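Local atomic coordinates of 2',5'-phosphodiesterase 12 (Homo sapiens, PDB entry 4Z0V), a protein that belongs to the endonuclease/exonuclease/phosphatase family, with a two-sheet DNase I-like domain joined to a beta-rich N-terminal domain. Residues A[230-235]-A[303-308]; A[12-17]-A[26-31]; A[154-159]-A[422-427]; A[200-205]-A[217-222]; A[372-377]-A[392-397]. One frame throughout, in Å; residues are numbered along the deposited sequence.

Interaction 1: A[230-235]-A[303-308]; sequences ISFYEA and AVALAH
Ile230 lies against the imidazole of His308. Ile230 CG2 sits over one face of the His308 ring, nearer the rim than the middle, 3.9 Å from the centroid and 22° off the normal. This is a CH-pi contact. CD1 of Ile230 reaches the base of the same ring, 3.8 Å from His308 CG. CG of His308 is anti to its backbone N (chi1 -177°), which carries the ring out along the side of Ile230. The ring is also held at its far end, where NE2 bonds to the carbonyl O of His228.

The remaining contacts are apolar. Val304 CG1 is shared by three residues. Val304 CG1 meets Ile230 CD1 at 4.0 Å and Ala235 CB at 4.1 Å. Val304 CG1 also meets the edge of the Phe232 ring, 3.8 Å from Phe232 CD1. Next to it on that ring, Phe232 CE1 rests on Ala305 CB at 3.6 Å. No hydrogen bond crosses the contact.

Here the end of strand 222-231 and the start of helix 232-238 pack on helix 295-316. Leu266 of strand 265-273 touches Ile230, Phe232 and His308. Leu245 of helix 243-248 covers Val304, and Phe324 of strand 322-327 lies against Ala305.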
# COMPACT_ATOMS: atom_id res chain seq x y z
N ILE A 230 11.19 0.23 12.36
CA ILE A 230 12.47 0.90 12.63
C ILE A 230 12.75 1.96 11.59
O ILE A 230 12.22 1.91 10.48
CB ILE A 230 13.69 -0.07 12.70
CG1 ILE A 230 13.86 -0.89 11.37
CG2 ILE A 230 13.66 -1.00 13.95
CD1 ILE A 230 15.30 -1.55 11.15
N SER A 231 13.64 2.91 11.95
CA SER A 231 14.32 3.78 11.01
C SER A 231 15.66 3.09 10.76
O SER A 231 16.28 2.68 11.74
CB SER A 231 14.52 5.18 11.60
OG SER A 231 13.26 5.84 11.65
N PHE A 232 16.08 2.88 9.50
CA PHE A 232 17.37 2.20 9.27
C PHE A 232 18.54 2.92 9.94
O PHE A 232 19.39 2.25 10.50
CB PHE A 232 17.69 2.01 7.78
CG PHE A 232 16.69 1.16 7.01
CD1 PHE A 232 16.49 -0.18 7.33
CD2 PHE A 232 15.95 1.70 5.97
CE1 PHE A 232 15.55 -0.95 6.64
CE2 PHE A 232 15.00 0.94 5.28
CZ PHE A 232 14.82 -0.38 5.61
N TYR A 233 18.58 4.27 9.91
CA TYR A 233 19.75 4.98 10.47
C TYR A 233 19.86 4.74 11.98
O TYR A 233 20.95 4.57 12.50
CB TYR A 233 19.68 6.49 10.14
CG TYR A 233 18.73 7.28 11.02
CD1 TYR A 233 17.41 7.51 10.63
CD2 TYR A 233 19.16 7.82 12.23
CE1 TYR A 233 16.53 8.22 11.45
CE2 TYR A 233 18.28 8.53 13.06
CZ TYR A 233 16.97 8.71 12.67
OH TYR A 233 16.11 9.41 13.48
N GLU A 234 18.72 4.70 12.67
CA GLU A 234 18.67 4.52 14.12
C GLU A 234 19.12 3.12 14.49
O GLU A 234 19.97 2.96 15.38
CB GLU A 234 17.24 4.76 14.60
CG GLU A 234 17.12 5.24 16.02
CD GLU A 234 15.77 5.87 16.29
OE1 GLU A 234 14.75 5.31 15.81
OE2 GLU A 234 15.72 6.94 16.93
N ALA A 235 18.57 2.10 13.79
CA ALA A 235 18.94 0.71 14.04
C ALA A 235 20.43 0.49 13.78
O ALA A 235 21.10 -0.10 14.62
CB ALA A 235 18.11 -0.22 13.17
N ALA A 303 20.58 -4.86 4.04
CA ALA A 303 21.32 -5.68 5.02
C ALA A 303 20.77 -5.44 6.45
O ALA A 303 20.57 -6.40 7.20
CB ALA A 303 22.80 -5.35 4.96
N VAL A 304 20.46 -4.17 6.78
CA VAL A 304 19.85 -3.81 8.09
C VAL A 304 18.46 -4.45 8.15
O VAL A 304 18.09 -5.04 9.18
CB VAL A 304 19.75 -2.27 8.30
CG1 VAL A 304 18.96 -1.93 9.57
CG2 VAL A 304 21.13 -1.61 8.34
N ALA A 305 17.66 -4.27 7.08
CA ALA A 305 16.28 -4.79 7.04
C ALA A 305 16.26 -6.28 7.28
O ALA A 305 15.49 -6.75 8.10
CB ALA A 305 15.60 -4.46 5.71
N LEU A 306 17.10 -7.03 6.55
CA LEU A 306 17.09 -8.49 6.68
C LEU A 306 17.57 -8.95 8.06
O LEU A 306 16.96 -9.88 8.60
CB LEU A 306 17.91 -9.15 5.56
CG LEU A 306 17.32 -9.00 4.13
CD1 LEU A 306 18.23 -9.70 3.08
CD2 LEU A 306 15.87 -9.56 4.03
N ALA A 307 18.56 -8.26 8.66
CA ALA A 307 19.04 -8.59 10.01
C ALA A 307 17.93 -8.28 11.03
O ALA A 307 17.74 -9.03 11.98
CB ALA A 307 20.30 -7.81 10.35
N HIS A 308 17.21 -7.17 10.84
CA HIS A 308 16.10 -6.82 11.71
C HIS A 308 14.97 -7.87 11.59
O HIS A 308 14.43 -8.32 12.60
CB HIS A 308 15.54 -5.41 11.40
CG HIS A 308 14.45 -5.03 12.36
ND1 HIS A 308 14.69 -4.93 13.73
CD2 HIS A 308 13.13 -4.80 12.13
CE1 HIS A 308 13.53 -4.61 14.28
NE2 HIS A 308 12.56 -4.53 13.37

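Interaction 2: A[12-17]-A[26-31]; sequences ELQLPR and CPKLSL
Strands 12-14 and 28-31 run antiparallel at 167°, their axes 4.5 Å apart at closest approach, with Glu12-Ser30 and Gln14-Lys28 as hydrogen-bonded pairs, Leu13-Leu29 between them as a non-hydrogen-bonded pair, and a weak bond from Glu12 N to Ser30 O.

Glu12, Gln14, Lys28 and Ser30 share one face. Ser30 OG donates to Glu12 OE1 at 2.7 Å, on the anti side of that oxygen and 18° out of the carboxylate plane. Lys28 is stretched out along its whole length, all four torsions near 180°, and crosses the end of Glu12. Lys28 CE lies 3.4 Å from Glu12 OE1. The salt bridge from Lys28 NZ to Glu12 OE2 is long, at 3.6 Å. A water donates to Glu12 OE1 and weakly bridges it to Lys28 NZ. The stronger partner of Lys28 NZ is Asp190 of helix 185-198, a salt bridge.

On the other face, Leu13 and Leu29 run alongside each other. Their methyls are modelled unusually close, 3.3 Å between Leu13 CD1 and Leu29 CD2, a distance best treated as doubtful. Further along, Leu15 CD2 meets Pro27 CB at 4.1 Å. Trp43 packs against both Leu15 and Pro27.

This is a two-stranded antiparallel sheet with a polar and an apolar face. The apolar face packs on the four-stranded sheet of the N-terminal domain, a beta-sandwich layout consistent with its E-set clan.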
# COMPACT_ATOMS: atom_id res chain seq x y z
N GLU A 12 -16.87 10.46 14.24
CA GLU A 12 -16.57 11.03 12.93
C GLU A 12 -17.53 10.40 11.96
O GLU A 12 -17.79 9.20 12.05
CB GLU A 12 -15.10 10.80 12.51
CG GLU A 12 -14.07 11.43 13.44
CD GLU A 12 -12.62 11.27 13.05
OE1 GLU A 12 -12.10 10.13 13.08
OE2 GLU A 12 -11.98 12.31 12.75
N LEU A 13 -18.15 11.22 11.14
CA LEU A 13 -19.09 10.81 10.09
C LEU A 13 -18.83 11.77 8.98
O LEU A 13 -19.06 12.98 9.15
CB LEU A 13 -20.55 10.82 10.60
CG LEU A 13 -21.55 10.17 9.67
CD1 LEU A 13 -21.32 8.68 9.58
CD2 LEU A 13 -22.96 10.42 10.13
N GLN A 14 -18.26 11.24 7.85
CA GLN A 14 -17.84 12.04 6.69
C GLN A 14 -18.03 11.29 5.37
O GLN A 14 -17.81 10.09 5.30
CB GLN A 14 -16.36 12.45 6.81
CG GLN A 14 -16.02 13.41 7.95
CD GLN A 14 -14.62 13.97 7.88
OE1 GLN A 14 -14.07 14.24 6.81
NE2 GLN A 14 -14.05 14.23 9.04
N LEU A 15 -18.38 12.03 4.31
CA LEU A 15 -18.54 11.46 2.98
C LEU A 15 -17.44 12.00 2.08
O LEU A 15 -16.98 13.13 2.32
CB LEU A 15 -19.93 11.80 2.39
CG LEU A 15 -21.16 11.11 2.96
CD1 LEU A 15 -22.43 11.71 2.37
CD2 LEU A 15 -21.16 9.63 2.65
N PRO A 16 -17.01 11.28 1.01
CA PRO A 16 -16.04 11.88 0.08
C PRO A 16 -16.62 13.11 -0.63
O PRO A 16 -17.85 13.29 -0.68
CB PRO A 16 -15.75 10.76 -0.93
CG PRO A 16 -16.92 9.85 -0.83
CD PRO A 16 -17.42 9.93 0.57
N ARG A 17 -15.74 13.96 -1.13
CA ARG A 17 -16.11 15.21 -1.83
C ARG A 17 -16.35 15.00 -3.29
O ARG A 17 -16.94 15.85 -3.95
CB ARG A 17 -14.99 16.24 -1.71
CG ARG A 17 -14.82 16.69 -0.32
CD ARG A 17 -14.08 17.98 -0.25
NE ARG A 17 -13.98 18.29 1.16
CZ ARG A 17 -14.88 18.99 1.82
NH1 ARG A 17 -14.76 19.15 3.12
NH2 ARG A 17 -15.89 19.57 1.19
N CYS A 26 -17.18 5.41 0.20
CA CYS A 26 -16.76 4.82 1.47
C CYS A 26 -16.77 5.87 2.57
O CYS A 26 -15.82 6.64 2.71
CB CYS A 26 -15.38 4.18 1.31
SG CYS A 26 -15.28 3.01 -0.07
N PRO A 27 -17.86 5.93 3.36
CA PRO A 27 -17.92 6.95 4.40
C PRO A 27 -16.91 6.72 5.51
O PRO A 27 -16.63 5.57 5.86
CB PRO A 27 -19.34 6.81 4.97
CG PRO A 27 -19.78 5.44 4.61
CD PRO A 27 -19.07 5.10 3.33
N LYS A 28 -16.40 7.82 6.08
CA LYS A 28 -15.57 7.75 7.26
C LYS A 28 -16.55 7.66 8.41
O LYS A 28 -17.49 8.45 8.47
CB LYS A 28 -14.64 8.98 7.36
CG LYS A 28 -13.73 8.98 8.59
CD LYS A 28 -12.80 10.18 8.47
CE LYS A 28 -11.91 10.36 9.65
NZ LYS A 28 -10.92 11.44 9.41
N LEU A 29 -16.42 6.62 9.23
CA LEU A 29 -17.26 6.41 10.42
C LEU A 29 -16.38 6.01 11.53
O LEU A 29 -15.81 4.92 11.49
CB LEU A 29 -18.37 5.34 10.28
CG LEU A 29 -18.93 4.90 8.95
CD1 LEU A 29 -19.58 3.57 9.12
CD2 LEU A 29 -20.01 5.83 8.50
N SER A 30 -16.20 6.86 12.50
CA SER A 30 -15.39 6.45 13.64
C SER A 30 -16.41 6.20 14.73
O SER A 30 -17.22 7.08 15.03
CB SER A 30 -14.34 7.50 13.98
OG SER A 30 -13.54 7.81 12.85
N LEU A 31 -16.51 4.96 15.16
CA LEU A 31 -17.55 4.57 16.09
C LEU A 31 -17.03 4.34 17.51
O LEU A 31 -16.07 3.59 17.71
CB LEU A 31 -18.21 3.29 15.52
CG LEU A 31 -19.63 2.90 15.94
CD1 LEU A 31 -20.54 4.09 16.04
CD2 LEU A 31 -20.21 1.90 14.96
O HOH W 1 -9.66 9.70 11.59
O HOH W 2 -11.33 14.87 9.38

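Interaction 3: A[154-159]-A[422-427]; sequences PYALEL and PSVSHP
Tyr155 has CG between its backbone N and carbonyl carbon (chi1 74°), which swings the phenol across to Val424. Val424 CG1 (chi1 -65°) is placed beside its own backbone N, 3.3 Å from Tyr155 OH. The contact joins two loops of the DNase I-like domain. Residues 423-426 form a type I beta turn, and Ser423 OG accepts from Ser425 N at 3.0 Å, an ST turn.

The methyl Val424 CG1 lies 3.7 Å from Tyr155 CZ, oblique to the ring. Ala156 points its CB at the turn, with Ala156 CB 3.8 Å from Val424 CA. On the far side of Ala156, Leu157 CD2 packs on Pro422 CG at 3.7 Å. Pro422 follows a cis peptide bond. Tyr161 of helix 159-172 ties the parts together: its ring meets that of Tyr155 edge-to-face, and its OH bonds to Val424 O.

No direct hydrogen bond crosses between the loops. One water lies between two carbonyls, 2.9 Å from Ala156 O and 2.8 Å from Ser423 O.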
# COMPACT_ATOMS: atom_id res chain seq x y z
N PRO A 154 -4.28 17.40 -15.58
CA PRO A 154 -4.10 17.93 -14.22
C PRO A 154 -5.18 17.48 -13.22
O PRO A 154 -4.82 17.21 -12.08
CB PRO A 154 -4.16 19.45 -14.44
CG PRO A 154 -3.59 19.61 -15.83
CD PRO A 154 -4.17 18.47 -16.59
N TYR A 155 -6.45 17.35 -13.65
CA TYR A 155 -7.52 16.91 -12.74
C TYR A 155 -7.24 15.50 -12.23
O TYR A 155 -7.62 15.18 -11.11
CB TYR A 155 -8.94 17.00 -13.38
CG TYR A 155 -9.28 15.94 -14.41
CD1 TYR A 155 -9.81 14.71 -14.03
CD2 TYR A 155 -9.15 16.20 -15.77
CE1 TYR A 155 -10.15 13.74 -14.98
CE2 TYR A 155 -9.53 15.26 -16.73
CZ TYR A 155 -10.03 14.03 -16.33
OH TYR A 155 -10.39 13.10 -17.26
N ALA A 156 -6.59 14.66 -13.06
CA ALA A 156 -6.28 13.26 -12.70
C ALA A 156 -5.11 13.16 -11.72
O ALA A 156 -4.84 12.06 -11.24
CB ALA A 156 -6.00 12.44 -13.95
N LEU A 157 -4.39 14.26 -11.45
CA LEU A 157 -3.28 14.26 -10.47
C LEU A 157 -3.76 14.63 -9.09
O LEU A 157 -3.09 14.36 -8.10
CB LEU A 157 -2.19 15.28 -10.86
CG LEU A 157 -1.04 14.77 -11.69
CD1 LEU A 157 -0.16 15.95 -12.10
CD2 LEU A 157 -0.23 13.72 -10.92
N GLU A 158 -4.89 15.35 -9.04
CA GLU A 158 -5.54 15.84 -7.84
C GLU A 158 -5.85 14.70 -6.89
O GLU A 158 -6.28 13.65 -7.34
CB GLU A 158 -6.83 16.56 -8.22
CG GLU A 158 -6.57 17.76 -9.13
CD GLU A 158 -6.92 19.10 -8.52
OE1 GLU A 158 -8.12 19.35 -8.28
OE2 GLU A 158 -5.99 19.91 -8.31
N LEU A 159 -5.62 14.93 -5.58
CA LEU A 159 -5.80 13.89 -4.57
C LEU A 159 -7.19 13.23 -4.56
O LEU A 159 -7.25 11.99 -4.54
CB LEU A 159 -5.45 14.40 -3.16
CG LEU A 159 -5.32 13.27 -2.08
CD1 LEU A 159 -4.37 12.14 -2.54
CD2 LEU A 159 -4.86 13.84 -0.76
N PRO A 422 1.22 8.87 -13.86
CA PRO A 422 -0.20 8.50 -13.71
C PRO A 422 -1.01 9.01 -14.90
O PRO A 422 -0.47 9.71 -15.76
CB PRO A 422 -0.60 9.16 -12.39
CG PRO A 422 0.30 10.34 -12.27
CD PRO A 422 1.59 9.96 -12.93
N SER A 423 -2.29 8.63 -14.95
CA SER A 423 -3.19 9.05 -16.01
C SER A 423 -4.61 9.12 -15.49
O SER A 423 -4.91 8.72 -14.34
CB SER A 423 -3.12 8.06 -17.17
OG SER A 423 -3.79 6.86 -16.83
N VAL A 424 -5.53 9.49 -16.38
CA VAL A 424 -6.96 9.48 -16.05
C VAL A 424 -7.43 8.03 -15.71
O VAL A 424 -8.45 7.88 -15.06
CB VAL A 424 -7.80 10.06 -17.22
CG1 VAL A 424 -7.49 11.54 -17.43
CG2 VAL A 424 -7.59 9.27 -18.52
N SER A 425 -6.67 6.99 -16.12
CA SER A 425 -7.06 5.61 -15.92
C SER A 425 -6.17 4.87 -14.91
O SER A 425 -6.40 3.69 -14.66
CB SER A 425 -7.01 4.88 -17.26
OG SER A 425 -7.91 5.49 -18.17
N HIS A 426 -5.16 5.55 -14.34
CA HIS A 426 -4.20 4.90 -13.44
C HIS A 426 -3.72 5.92 -12.41
O HIS A 426 -3.12 6.94 -12.77
CB HIS A 426 -3.03 4.37 -14.29
CG HIS A 426 -2.15 3.46 -13.51
ND1 HIS A 426 -2.37 2.11 -13.47
CD2 HIS A 426 -1.11 3.76 -12.69
CE1 HIS A 426 -1.45 1.61 -12.66
NE2 HIS A 426 -0.66 2.57 -12.18
N PRO A 427 -3.99 5.67 -11.11
CA PRO A 427 -3.77 6.72 -10.10
C PRO A 427 -2.38 6.85 -9.48
O PRO A 427 -2.24 7.53 -8.46
CB PRO A 427 -4.78 6.33 -9.01
CG PRO A 427 -4.77 4.79 -9.07
CD PRO A 427 -4.75 4.52 -10.55
O HOH W 3 -5.24 9.25 -11.60

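Interaction 4: A[200-205]-A[217-222]; sequences GLEGVF and YRKSKF
The Glu202 chain follows the Tyr217 ring outward, with carboxylate and ring planes 89° apart. Glu202 CB makes an off-centre CH-pi contact with the ring, and Glu202 O lies over a face of the Tyr217 ring near the rim, 3.3 Å above the plane. At the ends, Tyr217 OH makes a weak bond to Glu202 OE1 at 2.7 Å. Lys219 crosses the same glutamate. Its chain is kinked at the three outer torsions and folds back over Glu202, which puts Lys219 NZ 3.0 Å from Glu202 OE2 in a salt bridge. The amine comes from above the carboxylate plane, 45° out of it. Both oxygens thus have a partner.

The other face carries Leu201 and Arg218. Leu201 CD1 lies over the guanidinium, 3.7 Å from Arg218 NH2. Asp176 and Ala175 hold the polar end of that arginine.

The backbones pair through Glu202 and Tyr217, with Tyr217 N to Glu202 O at 2.8 Å. Lys219 N adds a bond to Gly200 O at 2.9 Å. Gly200, at positive phi, is the C-prime residue of a Schellman motif that ends helix 185-198. The contact is the open end of a beta hairpin, strands 201-207 and 211-218, at the border of one DNase I-like sheet.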
# COMPACT_ATOMS: atom_id res chain seq x y z
N GLY A 200 -13.39 -5.04 5.33
CA GLY A 200 -12.87 -6.02 6.28
C GLY A 200 -11.39 -6.02 6.59
O GLY A 200 -10.90 -6.98 7.18
N LEU A 201 -10.67 -4.93 6.27
CA LEU A 201 -9.23 -4.84 6.58
C LEU A 201 -8.97 -3.74 7.60
O LEU A 201 -9.64 -2.72 7.60
CB LEU A 201 -8.39 -4.58 5.32
CG LEU A 201 -8.41 -5.68 4.25
CD1 LEU A 201 -9.47 -5.40 3.21
CD2 LEU A 201 -7.09 -5.74 3.52
N GLU A 202 -7.97 -3.95 8.43
CA GLU A 202 -7.52 -3.00 9.45
C GLU A 202 -6.10 -2.61 9.11
O GLU A 202 -5.38 -3.42 8.53
CB GLU A 202 -7.61 -3.66 10.82
CG GLU A 202 -7.39 -2.78 12.02
CD GLU A 202 -7.91 -3.45 13.28
OE1 GLU A 202 -7.15 -4.24 13.89
OE2 GLU A 202 -9.11 -3.28 13.60
N GLY A 203 -5.71 -1.39 9.43
CA GLY A 203 -4.37 -0.96 9.03
C GLY A 203 -3.55 -0.27 10.09
O GLY A 203 -4.08 0.21 11.11
N VAL A 204 -2.23 -0.21 9.83
CA VAL A 204 -1.24 0.47 10.67
C VAL A 204 -0.39 1.38 9.77
O VAL A 204 -0.17 1.10 8.57
CB VAL A 204 -0.40 -0.51 11.52
CG1 VAL A 204 -1.27 -1.20 12.58
CG2 VAL A 204 0.33 -1.54 10.66
N PHE A 205 0.03 2.52 10.32
CA PHE A 205 0.72 3.55 9.55
C PHE A 205 2.03 3.93 10.21
O PHE A 205 2.07 4.11 11.43
CB PHE A 205 -0.21 4.78 9.43
CG PHE A 205 0.30 5.97 8.65
CD1 PHE A 205 0.65 5.84 7.31
CD2 PHE A 205 0.32 7.23 9.22
CE1 PHE A 205 1.11 6.95 6.57
CE2 PHE A 205 0.77 8.35 8.49
CZ PHE A 205 1.15 8.20 7.16
N TYR A 217 -4.52 -5.55 6.86
CA TYR A 217 -4.66 -7.00 6.90
C TYR A 217 -6.13 -7.34 7.07
O TYR A 217 -6.84 -6.62 7.77
CB TYR A 217 -3.80 -7.63 8.02
CG TYR A 217 -3.99 -6.96 9.37
CD1 TYR A 217 -3.27 -5.82 9.72
CD2 TYR A 217 -4.95 -7.42 10.27
CE1 TYR A 217 -3.52 -5.14 10.91
CE2 TYR A 217 -5.19 -6.77 11.47
CZ TYR A 217 -4.48 -5.62 11.79
OH TYR A 217 -4.70 -4.99 12.99
N ARG A 218 -6.58 -8.43 6.41
CA ARG A 218 -7.98 -8.84 6.48
C ARG A 218 -8.28 -9.47 7.83
O ARG A 218 -7.70 -10.51 8.15
CB ARG A 218 -8.30 -9.78 5.34
CG ARG A 218 -9.76 -10.25 5.35
CD ARG A 218 -10.09 -11.04 4.08
NE ARG A 218 -9.95 -10.19 2.90
CZ ARG A 218 -10.83 -9.28 2.51
NH1 ARG A 218 -11.99 -9.14 3.16
NH2 ARG A 218 -10.59 -8.50 1.47
N LYS A 219 -9.22 -8.88 8.58
CA LYS A 219 -9.53 -9.32 9.95
C LYS A 219 -10.13 -10.72 10.01
O LYS A 219 -9.89 -11.45 10.97
CB LYS A 219 -10.47 -8.33 10.67
CG LYS A 219 -9.84 -6.93 10.95
CD LYS A 219 -8.67 -7.00 11.98
CE LYS A 219 -9.05 -7.19 13.44
NZ LYS A 219 -9.98 -6.14 13.93
N SER A 220 -10.83 -11.13 8.95
CA SER A 220 -11.41 -12.48 8.93
C SER A 220 -10.31 -13.56 8.79
O SER A 220 -10.57 -14.72 9.09
CB SER A 220 -12.45 -12.61 7.82
OG SER A 220 -11.82 -12.67 6.56
N LYS A 221 -9.09 -13.18 8.36
CA LYS A 221 -8.01 -14.14 8.23
C LYS A 221 -6.87 -13.88 9.18
O LYS A 221 -6.08 -14.79 9.42
CB LYS A 221 -7.49 -14.17 6.78
CG LYS A 221 -8.52 -14.75 5.84
CD LYS A 221 -8.16 -14.58 4.39
CE LYS A 221 -7.46 -15.79 3.85
NZ LYS A 221 -7.37 -15.75 2.37
N PHE A 222 -6.71 -12.64 9.69
CA PHE A 222 -5.56 -12.29 10.55
C PHE A 222 -5.87 -11.34 11.68
O PHE A 222 -6.72 -10.46 11.53
CB PHE A 222 -4.46 -11.60 9.69
CG PHE A 222 -3.82 -12.50 8.67
CD1 PHE A 222 -2.98 -13.54 9.06
CD2 PHE A 222 -4.10 -12.35 7.31
CE1 PHE A 222 -2.38 -14.37 8.11
CE2 PHE A 222 -3.51 -13.19 6.35
CZ PHE A 222 -2.67 -14.20 6.76
O HOH W 4 -12.45 -9.15 7.49

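Interaction 5: A[372-377]-A[392-397]; sequences KSACGE and DYIFID
Ser373 OG is gripped by two polar partners. Ser373 OG donates to Gly376 O at 2.7 Å, in the carbonyl plane and on a lone pair. Ser373 OG also accepts from a water at 2.7 Å. That water in turn accepts from Cys375 N and Ile394 N, so it links the turn to the facing strand. With chi1 at 174° the hydroxyl swings away from its own N and back over the type I turn 373-376. Ser373 OG lies in the plane of the Tyr393 ring, at the edge, 3.5 Å from Tyr393 CD1. A second water joins Gly376 O, at a longer distance, to Asp392 O.

The backbones run antiparallel. Lys372 and Ile396 form a hydrogen-bonded pair, with Ile396 N to Lys372 O at 2.9 Å. Ser373 faces Phe395 in a non-hydrogen-bonded pair. Ala374 N then bonds to Ile394 O at 2.8 Å, where the strand gives way to the turn.

The apolar contacts divide between the faces. Phe395 CE1 meets Ser373 CB at 4.1 Å. Toward the other face, Ala374 CB lies 3.9 Å from Ile396 CG2. The CG2 methyl of Ile394 touches Ala374 as well. Cys375 SG reaches Ile394 CD1.

Strand 371-373 lines one edge of strand 387-397, and strand 322-327 pairs with the other. Helix 335-342 packs on Ser373 and Phe395. Strands 401-406 and 433-439 of the second sheet cover Ala374, Cys375 and Ile396.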
# COMPACT_ATOMS: atom_id res chain seq x y z
N LYS A 372 12.00 -15.24 -2.84
CA LYS A 372 11.67 -15.24 -4.26
C LYS A 372 10.81 -14.03 -4.52
O LYS A 372 9.96 -13.71 -3.68
CB LYS A 372 10.90 -16.53 -4.60
CG LYS A 372 10.36 -16.61 -6.02
CD LYS A 372 9.41 -17.80 -6.20
CE LYS A 372 8.78 -17.77 -7.57
NZ LYS A 372 7.83 -18.90 -7.78
N SER A 373 11.03 -13.35 -5.64
CA SER A 373 10.14 -12.26 -6.05
C SER A 373 8.84 -12.93 -6.52
O SER A 373 8.82 -13.61 -7.56
CB SER A 373 10.78 -11.42 -7.15
OG SER A 373 9.81 -10.49 -7.59
N ALA A 374 7.77 -12.82 -5.74
CA ALA A 374 6.50 -13.48 -6.07
C ALA A 374 5.96 -13.09 -7.45
O ALA A 374 5.47 -13.97 -8.17
CB ALA A 374 5.45 -13.19 -4.99
N CYS A 375 6.06 -11.82 -7.84
CA CYS A 375 5.54 -11.41 -9.16
C CYS A 375 6.62 -11.41 -10.24
O CYS A 375 6.41 -10.87 -11.32
CB CYS A 375 4.84 -10.07 -9.06
SG CYS A 375 3.50 -10.06 -7.87
N GLY A 376 7.76 -12.02 -9.93
CA GLY A 376 8.86 -12.17 -10.85
C GLY A 376 9.56 -10.88 -11.14
O GLY A 376 9.81 -10.07 -10.24
N GLU A 377 9.88 -10.66 -12.41
CA GLU A 377 10.62 -9.48 -12.83
C GLU A 377 9.90 -8.83 -13.99
O GLU A 377 10.30 -9.00 -15.14
CB GLU A 377 12.08 -9.84 -13.17
CG GLU A 377 12.85 -10.46 -12.00
CD GLU A 377 14.15 -11.16 -12.33
OE1 GLU A 377 14.63 -11.02 -13.48
OE2 GLU A 377 14.71 -11.82 -11.43
N ASP A 392 9.59 -2.43 -7.69
CA ASP A 392 8.74 -2.98 -6.61
C ASP A 392 8.74 -4.48 -6.59
O ASP A 392 8.74 -5.11 -7.65
CB ASP A 392 7.28 -2.51 -6.81
CG ASP A 392 7.18 -1.00 -6.87
OD1 ASP A 392 7.14 -0.36 -5.80
OD2 ASP A 392 7.24 -0.44 -8.00
N TYR A 393 8.72 -5.06 -5.38
CA TYR A 393 8.71 -6.52 -5.26
C TYR A 393 7.88 -7.00 -4.10
O TYR A 393 7.73 -6.28 -3.11
CB TYR A 393 10.14 -7.06 -5.08
CG TYR A 393 11.12 -6.63 -6.16
CD1 TYR A 393 11.24 -7.35 -7.34
CD2 TYR A 393 11.91 -5.50 -5.99
CE1 TYR A 393 12.10 -6.93 -8.36
CE2 TYR A 393 12.76 -5.06 -7.00
CZ TYR A 393 12.87 -5.79 -8.18
OH TYR A 393 13.70 -5.34 -9.18
N ILE A 394 7.37 -8.23 -4.20
CA ILE A 394 6.75 -8.94 -3.08
C ILE A 394 7.71 -10.10 -2.85
O ILE A 394 7.67 -11.04 -3.64
CB ILE A 394 5.30 -9.38 -3.31
CG1 ILE A 394 4.36 -8.15 -3.47
CG2 ILE A 394 4.82 -10.29 -2.13
CD1 ILE A 394 2.96 -8.51 -4.10
N PHE A 395 8.59 -10.01 -1.87
CA PHE A 395 9.55 -11.10 -1.62
C PHE A 395 8.93 -12.08 -0.65
O PHE A 395 8.43 -11.67 0.42
CB PHE A 395 10.87 -10.57 -1.08
CG PHE A 395 11.69 -9.80 -2.09
CD1 PHE A 395 12.21 -10.42 -3.23
CD2 PHE A 395 12.01 -8.46 -1.87
CE1 PHE A 395 12.96 -9.70 -4.16
CE2 PHE A 395 12.81 -7.75 -2.78
CZ PHE A 395 13.29 -8.38 -3.91
N ILE A 396 8.94 -13.38 -1.02
CA ILE A 396 8.30 -14.38 -0.16
C ILE A 396 9.28 -15.41 0.34
O ILE A 396 10.19 -15.80 -0.37
CB ILE A 396 7.10 -15.07 -0.84
CG1 ILE A 396 7.54 -15.90 -2.08
CG2 ILE A 396 6.00 -14.05 -1.19
CD1 ILE A 396 6.53 -16.88 -2.59
N ASP A 397 9.07 -15.84 1.57
CA ASP A 397 9.87 -16.89 2.22
C ASP A 397 9.53 -18.24 1.59
O ASP A 397 8.46 -18.79 1.85
CB ASP A 397 9.51 -16.89 3.71
CG ASP A 397 10.32 -17.82 4.58
OD1 ASP A 397 11.10 -18.64 4.01
OD2 ASP A 397 10.20 -17.72 5.81
O HOH W 5 7.39 -9.43 -6.91
O HOH W 6 8.05 -7.65 -8.94

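In the fold
Interaction 2 lies in the N-terminal domain, and the other four belong to the DNase I-like domain. The centres of interactions 2 and 4 are 19 Å apart, and Lys28 reaches across to Asp190 of helix 185-198. Interaction 4 is on an edge of one sheet of the DNase I-like domain. Interactions 1 and 5 reach the other sheet, with nearest atoms about 7 Å apart. Interaction 3 joins residues far apart in sequence, and interactions 1, 4 and 5 fall between its two segments. In interaction 3 the side chain of Pro422 is about 9 Å from the magnesium ion. His430 connects interactions 3 and 5, bonding to His426 and Asp392.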